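Local coordinates for bacteriorhodopsin (Nanosalina sp., PDB 6EYU), which is an inward proton pump of the microbial rhodopsin family, probably driven by light absorbed by its bound retinal, at residues Ile84-His94 with Lys213-Ile224. Sequence-based numbering, arbitrary orientation.
Sequences ILLALGLTAFH and KQVYGFLDMYLI. With MUN ([(2~{S})-2,3-bis(oxidanyl)propyl] (~{E})-undec-2-enoate), chain L; RET (retinal), chain D; MUN ([(2~{S})-2,3-bis(oxidanyl)propyl] (~{E})-undec-2-enoate), chain T; MUN ([(2~{S})-2,3-bis(oxidanyl)propyl] (~{E})-undec-2-enoate), chain M.
Tyr-216 reaches across to the backbone of Ile-84 where two transmembrane helices of the seven-helix microbial rhodopsin fold, 72-93 and 198-230, have local axes 11.3 Å apart and only 7° from parallel. From CB, CG anti to the backbone N (chi1 163°) carries the ring across to helix 72-93. Tyr-216 CD2 passes Ile-84 CG1, Tyr-216 CE2 lies 3.7 Å from Ile-84 CG2, and CZ nears both Ile-84 O and CG2. At the tip, Tyr-216 OH donates to Ile-84 O at 2.8 Å, tilted 19° from the carbonyl plane. Ala-87 CB sits 3.6 Å from Tyr-216 OH. Ile-84 O also accepts the helical bond from Leu-88 N. A phenylalanine in place of Tyr-216 would probably take the second donor from Ile-84 O, and with it this bond between the helices. On the retinal side of the ring, Ile-84 CD1 touches Lys-213 CG and C20 of the retinal, whose C15 is joined to Lys-213 NZ as the Schiff base characteristic of microbial rhodopsins. Further along, past Ala-87, Asp-220, hydrogen-bonded through OD2 to His-48, brings OD1 within 2.9 Å of Thr-91 OG1. That hydroxyl donates to Ala-87 O from above its carbonyl plane, while Thr-91 CG2 packs 4.0 Å from Ile-224 CG1.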
loop_
_atom_site.group_PDB
_atom_site.type_symbol
_atom_site.label_atom_id
_atom_site.label_comp_id
_atom_site.label_asym_id
_atom_site.label_seq_id
_atom_site.Cartn_x
_atom_site.Cartn_y
_atom_site.Cartn_z
ATOM N N ILE A 84 -6.777 -9.488 9.129
ATOM C CA ILE A 84 -7.123 -10.692 9.872
ATOM C C ILE A 84 -5.894 -11.270 10.568
ATOM O O ILE A 84 -5.952 -11.642 11.740
ATOM C CB ILE A 84 -7.726 -11.766 8.947
ATOM C CG1 ILE A 84 -9.209 -11.478 8.702
ATOM C CG2 ILE A 84 -7.550 -13.149 9.553
ATOM C CD1 ILE A 84 -9.726 -12.018 7.386
ATOM N N LEU A 85 -4.757 -11.228 9.880
ATOM C CA LEU A 85 -3.531 -11.825 10.396
ATOM C C LEU A 85 -2.827 -10.880 11.364
ATOM O O LEU A 85 -2.268 -11.314 12.370
ATOM C CB LEU A 85 -2.590 -12.187 9.247
ATOM C CG LEU A 85 -3.002 -13.405 8.418
ATOM C CD1 LEU A 85 -1.895 -13.788 7.447
ATOM C CD2 LEU A 85 -3.355 -14.576 9.322
ATOM N N LEU A 86 -2.857 -9.587 11.057
ATOM C CA LEU A 86 -2.427 -8.570 12.010
ATOM C C LEU A 86 -3.076 -8.813 13.368
ATOM O O LEU A 86 -2.407 -8.791 14.401
ATOM C CB LEU A 86 -2.794 -7.172 11.506
ATOM C CG LEU A 86 -2.249 -6.022 12.354
ATOM C CD1 LEU A 86 -0.737 -6.129 12.488
ATOM C CD2 LEU A 86 -2.642 -4.677 11.762
ATOM N N ALA A 87 -4.382 -9.056 13.354
ATOM C CA ALA A 87 -5.129 -9.320 14.577
ATOM C C ALA A 87 -4.584 -10.559 15.281
ATOM O O ALA A 87 -4.340 -10.542 16.487
ATOM C CB ALA A 87 -6.605 -9.502 14.259
ATOM N N LEU A 88 -4.492 -11.657 14.539
ATOM C CA LEU A 88 -3.891 -12.884 15.050
ATOM C C LEU A 88 -2.527 -12.591 15.667
ATOM O O LEU A 88 -2.272 -12.930 16.822
ATOM C CB LEU A 88 -3.741 -13.904 13.919
ATOM C CG LEU A 88 -3.822 -15.384 14.302
ATOM C CD1 LEU A 88 -4.611 -15.582 15.586
ATOM C CD2 LEU A 88 -4.438 -16.182 13.163
ATOM N N GLY A 89 -1.664 -11.940 14.894
ATOM C CA GLY A 89 -0.316 -11.619 15.350
ATOM C C GLY A 89 -0.327 -10.816 16.635
ATOM O O GLY A 89 0.412 -11.117 17.573
ATOM N N LEU A 90 -1.176 -9.795 16.681
ATOM C CA LEU A 90 -1.222 -8.888 17.820
ATOM C C LEU A 90 -1.805 -9.585 19.041
ATOM O O LEU A 90 -1.333 -9.396 20.163
ATOM C CB LEU A 90 -2.056 -7.655 17.475
ATOM C CG LEU A 90 -1.369 -6.715 16.487
ATOM C CD1 LEU A 90 -2.143 -5.415 16.333
ATOM C CD2 LEU A 90 0.057 -6.449 16.941
ATOM N N THR A 91 -2.799 -10.435 18.808
ATOM C CA THR A 91 -3.303 -11.325 19.844
ATOM C C THR A 91 -2.154 -12.078 20.505
ATOM O O THR A 91 -2.025 -12.082 21.729
ATOM C CB THR A 91 -4.296 -12.347 19.264
ATOM O OG1 THR A 91 -5.319 -11.663 18.529
ATOM C CG2 THR A 91 -4.931 -13.163 20.376
ATOM N N ALA A 92 -1.352 -12.754 19.690
ATOM C CA ALA A 92 -0.199 -13.492 20.191
ATOM C C ALA A 92 0.742 -12.564 20.953
ATOM O O ALA A 92 1.288 -12.936 21.991
ATOM C CB ALA A 92 0.537 -14.162 19.040
ATOM N N PHE A 93 0.952 -11.368 20.413
ATOM C CA PHE A 93 1.882 -10.415 21.006
ATOM C C PHE A 93 1.337 -9.888 22.328
ATOM O O PHE A 93 2.081 -9.343 23.144
ATOM C CB PHE A 93 2.134 -9.251 20.046
ATOM C CG PHE A 93 3.042 -9.601 18.903
ATOM C CD1 PHE A 93 3.507 -10.895 18.744
ATOM C CD2 PHE A 93 3.449 -8.632 18.002
ATOM C CE1 PHE A 93 4.352 -11.221 17.702
ATOM C CE2 PHE A 93 4.296 -8.950 16.957
ATOM C CZ PHE A 93 4.750 -10.245 16.808
ATOM N N HIS A 94 0.037 -10.062 22.537
ATOM C CA HIS A 94 -0.693 -9.257 23.505
ATOM C C HIS A 94 -0.139 -9.459 24.912
ATOM O O HIS A 94 -0.047 -8.512 25.693
ATOM C CB HIS A 94 -2.180 -9.609 23.475
ATOM C CG HIS A 94 -3.013 -8.780 24.400
ATOM N ND1 HIS A 94 -3.042 -7.403 24.342
ATOM C CD2 HIS A 94 -3.768 -9.125 25.470
ATOM C CE1 HIS A 94 -3.827 -6.940 25.297
ATOM N NE2 HIS A 94 -4.281 -7.964 25.997
ATOM N N LYS A 213 -14.352 -13.120 8.998
ATOM C CA LYS A 213 -14.380 -11.684 9.262
ATOM C C LYS A 213 -15.415 -11.361 10.347
ATOM O O LYS A 213 -15.057 -11.040 11.480
ATOM C CB LYS A 213 -14.699 -10.924 7.973
ATOM C CG LYS A 213 -13.579 -11.121 6.948
ATOM C CD LYS A 213 -13.865 -10.367 5.648
ATOM C CE LYS A 213 -12.717 -10.550 4.651
ATOM N NZ LYS A 213 -12.878 -11.828 3.941
ATOM N N GLN A 214 -16.694 -11.454 9.995
ATOM C CA GLN A 214 -17.767 -11.077 10.911
ATOM C C GLN A 214 -17.672 -11.872 12.209
ATOM O O GLN A 214 -17.542 -11.300 13.291
ATOM C CB GLN A 214 -19.133 -11.307 10.259
ATOM C CG GLN A 214 -19.653 -10.114 9.473
ATOM C CD GLN A 214 -19.519 -10.300 7.974
ATOM O OE1 GLN A 214 -20.470 -10.084 7.223
ATOM N NE2 GLN A 214 -18.326 -10.674 7.529
ATOM N N VAL A 215 -17.678 -13.195 12.086
ATOM C CA VAL A 215 -17.615 -14.075 13.249
ATOM C C VAL A 215 -16.277 -13.928 13.966
ATOM O O VAL A 215 -16.217 -13.931 15.195
ATOM C CB VAL A 215 -17.800 -15.549 12.841
ATOM C CG1 VAL A 215 -17.587 -16.462 14.040
ATOM C CG2 VAL A 215 -19.179 -15.763 12.237
ATOM N N TYR A 216 -15.209 -13.779 13.188
ATOM C CA TYR A 216 -13.854 -13.870 13.719
ATOM C C TYR A 216 -13.545 -12.673 14.612
ATOM O O TYR A 216 -12.905 -12.813 15.654
ATOM C CB TYR A 216 -12.843 -13.937 12.572
ATOM C CG TYR A 216 -11.423 -13.618 12.981
ATOM C CD1 TYR A 216 -10.700 -14.497 13.777
ATOM C CD2 TYR A 216 -10.742 -12.552 12.405
ATOM C CE1 TYR A 216 -9.367 -14.273 14.064
ATOM C CE2 TYR A 216 -9.408 -12.321 12.682
ATOM C CZ TYR A 216 -8.726 -13.181 13.516
ATOM O OH TYR A 216 -7.404 -12.945 13.810
ATOM N N GLY A 217 -14.055 -11.507 14.226
ATOM C CA GLY A 217 -13.838 -10.286 14.991
ATOM C C GLY A 217 -14.373 -10.395 16.406
ATOM O O GLY A 217 -13.704 -10.006 17.363
ATOM N N PHE A 218 -15.591 -10.911 16.535
ATOM C CA PHE A 218 -16.170 -11.185 17.845
ATOM C C PHE A 218 -15.351 -12.241 18.579
ATOM O O PHE A 218 -14.840 -11.997 19.672
ATOM C CB PHE A 218 -17.616 -11.662 17.696
ATOM C CG PHE A 218 -18.566 -10.585 17.256
ATOM C CD1 PHE A 218 -18.825 -9.499 18.075
ATOM C CD2 PHE A 218 -19.104 -10.598 15.980
ATOM C CE1 PHE A 218 -19.647 -8.472 17.651
ATOM C CE2 PHE A 218 -19.922 -9.573 15.547
ATOM C CZ PHE A 218 -20.194 -8.507 16.383
ATOM N N LEU A 219 -15.112 -13.360 17.902
ATOM C CA LEU A 219 -14.396 -14.484 18.493
ATOM C C LEU A 219 -13.074 -14.019 19.097
ATOM O O LEU A 219 -12.720 -14.404 20.211
ATOM C CB LEU A 219 -14.134 -15.551 17.428
ATOM C CG LEU A 219 -14.076 -17.007 17.898
ATOM C CD1 LEU A 219 -12.713 -17.605 17.592
ATOM C CD2 LEU A 219 -14.398 -17.123 19.380
ATOM N N ASP A 220 -12.378 -13.145 18.378
ATOM C CA ASP A 220 -11.038 -12.721 18.768
ATOM C C ASP A 220 -11.093 -11.878 20.037
ATOM O O ASP A 220 -10.307 -12.079 20.963
ATOM C CB ASP A 220 -10.387 -11.920 17.640
ATOM C CG ASP A 220 -9.041 -11.344 18.034
ATOM O OD1 ASP A 220 -8.231 -12.082 18.633
ATOM O OD2 ASP A 220 -8.761 -10.183 17.668
ATOM N N MET A 221 -12.052 -10.959 20.088
ATOM C CA MET A 221 -12.084 -9.946 21.136
ATOM C C MET A 221 -12.654 -10.529 22.424
ATOM O O MET A 221 -12.206 -10.187 23.520
ATOM C CB MET A 221 -12.925 -8.749 20.687
ATOM C CG MET A 221 -12.258 -7.896 19.621
ATOM S SD MET A 221 -12.957 -6.239 19.510
ATOM C CE MET A 221 -13.672 -6.287 17.868
ATOM N N TYR A 222 -13.532 -11.516 22.282
ATOM C CA TYR A 222 -14.118 -12.189 23.436
ATOM C C TYR A 222 -13.136 -13.182 24.053
ATOM O O TYR A 222 -13.063 -13.316 25.274
ATOM C CB TYR A 222 -15.410 -12.905 23.037
ATOM C CG TYR A 222 -16.651 -12.048 23.170
ATOM C CD1 TYR A 222 -17.238 -11.829 24.408
ATOM C CD2 TYR A 222 -17.229 -11.451 22.056
ATOM C CE1 TYR A 222 -18.368 -11.044 24.535
ATOM C CE2 TYR A 222 -18.356 -10.660 22.174
ATOM C CZ TYR A 222 -18.923 -10.462 23.415
ATOM O OH TYR A 222 -20.050 -9.680 23.536
ATOM N N LEU A 223 -12.332 -13.825 23.209
ATOM C CA LEU A 223 -11.343 -14.789 23.680
ATOM C C LEU A 223 -10.262 -14.094 24.504
ATOM O O LEU A 223 -9.860 -14.588 25.558
ATOM C CB LEU A 223 -10.703 -15.520 22.496
ATOM C CG LEU A 223 -11.022 -17.012 22.383
ATOM C CD1 LEU A 223 -12.481 -17.279 22.721
ATOM C CD2 LEU A 223 -10.689 -17.525 20.989
ATOM N N ILE A 224 -9.733 -12.998 23.970
ATOM C CA ILE A 224 -8.823 -12.138 24.719
ATOM C C ILE A 224 -9.467 -11.693 26.028
ATOM O O ILE A 224 -8.911 -11.892 27.107
ATOM C CB ILE A 224 -8.450 -10.885 23.905
ATOM C CG1 ILE A 224 -7.433 -11.242 22.820
ATOM C CG2 ILE A 224 -7.896 -9.802 24.819
ATOM C CD1 ILE A 224 -7.302 -10.191 21.739
HETATM C CAR MUN L . -23.813 -9.869 12.501
HETATM C CAQ MUN L . -23.537 -10.683 13.766
HETATM C CAP MUN L . -22.622 -11.858 13.423
HETATM C CAO MUN L . -22.811 -12.969 14.458
HETATM C CAN MUN L . -21.444 -13.481 14.910
HETATM C CAM MUN L . -21.281 -13.235 16.411
HETATM C CAK MUN L . -21.015 -14.563 17.120
HETATM C CAH MUN L . -19.510 -14.718 17.348
HETATM C CAF MUN L . -19.258 -15.590 18.581
HETATM C CAC MUN L . -18.626 -14.868 19.774
HETATM C CAA MUN L . -18.288 -15.761 20.971
HETATM O OAD MUN L . -18.903 -16.809 21.168
HETATM O OAB MUN L . -17.416 -15.217 21.862
HETATM C CAE MUN L . -17.679 -15.741 23.166
HETATM C CAG MUN L . -16.617 -16.784 23.523
HETATM O OAJ MUN L . -15.387 -16.452 22.874
HETATM C CAI MUN L . -16.407 -16.799 25.038
HETATM O OAL MUN L . -16.275 -15.458 25.515
HETATM C C1 RET D . -6.079 -17.458 -3.603
HETATM C C2 RET D . -5.245 -17.453 -4.887
HETATM C C3 RET D . -4.679 -18.839 -5.196
HETATM C C4 RET D . -3.683 -19.254 -4.118
HETATM C C5 RET D . -4.237 -18.952 -2.725
HETATM C C6 RET D . -5.321 -18.166 -2.471
HETATM C C7 RET D . -5.767 -17.994 -1.102
HETATM C C8 RET D . -6.817 -17.177 -0.806
HETATM C C9 RET D . -7.166 -16.946 0.572
HETATM C C10 RET D . -8.259 -16.153 0.910
HETATM C C11 RET D . -8.731 -15.929 2.222
HETATM C C12 RET D . -9.785 -15.021 2.210
HETATM C C13 RET D . -10.412 -14.471 3.350
HETATM C C14 RET D . -11.457 -13.549 3.202
HETATM C C15 RET D . -12.090 -12.850 4.226
HETATM C C16 RET D . -6.349 -16.021 -3.156
HETATM C C17 RET D . -7.401 -18.194 -3.832
HETATM C C18 RET D . -3.537 -19.604 -1.531
HETATM C C19 RET D . -6.351 -17.616 1.679
HETATM C C20 RET D . -9.967 -14.903 4.749
HETATM C CAN MUN T . -28.622 -9.728 19.460
HETATM C CAM MUN T . -27.631 -10.681 20.131
HETATM C CAK MUN T . -27.282 -10.153 21.525
HETATM C CAH MUN T . -26.326 -11.128 22.216
HETATM C CAF MUN T . -25.735 -10.467 23.465
HETATM C CAC MUN T . -24.957 -11.401 24.398
HETATM C CAA MUN T . -23.973 -10.720 25.354
HETATM O OAD MUN T . -23.967 -9.494 25.484
HETATM O OAB MUN T . -23.315 -11.567 26.192
HETATM C CAE MUN T . -21.903 -11.458 25.984
HETATM C CAG MUN T . -21.256 -10.784 27.196
HETATM O OAJ MUN T . -22.253 -10.521 28.186
HETATM C CAI MUN T . -20.184 -11.706 27.782
HETATM O OAL MUN T . -19.797 -11.227 29.073
HETATM C CAN MUN M . -1.547 -4.456 3.272
HETATM C CAM MUN M . -2.442 -4.068 4.451
HETATM C CAK MUN M . -1.599 -3.383 5.530
HETATM C CAH MUN M . -2.330 -2.127 6.012
HETATM C CAF MUN M . -1.622 -1.521 7.231
HETATM C CAC MUN M . -1.248 -2.479 8.368
HETATM C CAA MUN M . -0.224 -1.932 9.370
HETATM O OAD MUN M . 0.140 -0.756 9.319
HETATM O OAB MUN M . 0.091 -2.777 10.391
HETATM C CAE MUN M . 1.455 -2.573 10.775
HETATM C CAG MUN M . 1.521 -2.171 12.250
HETATM O OAJ MUN M . 0.222 -2.285 12.836
HETATM C CAI MUN M . 2.497 -3.092 12.986
HETATM O OAL MUN M . 2.831 -2.519 14.253
#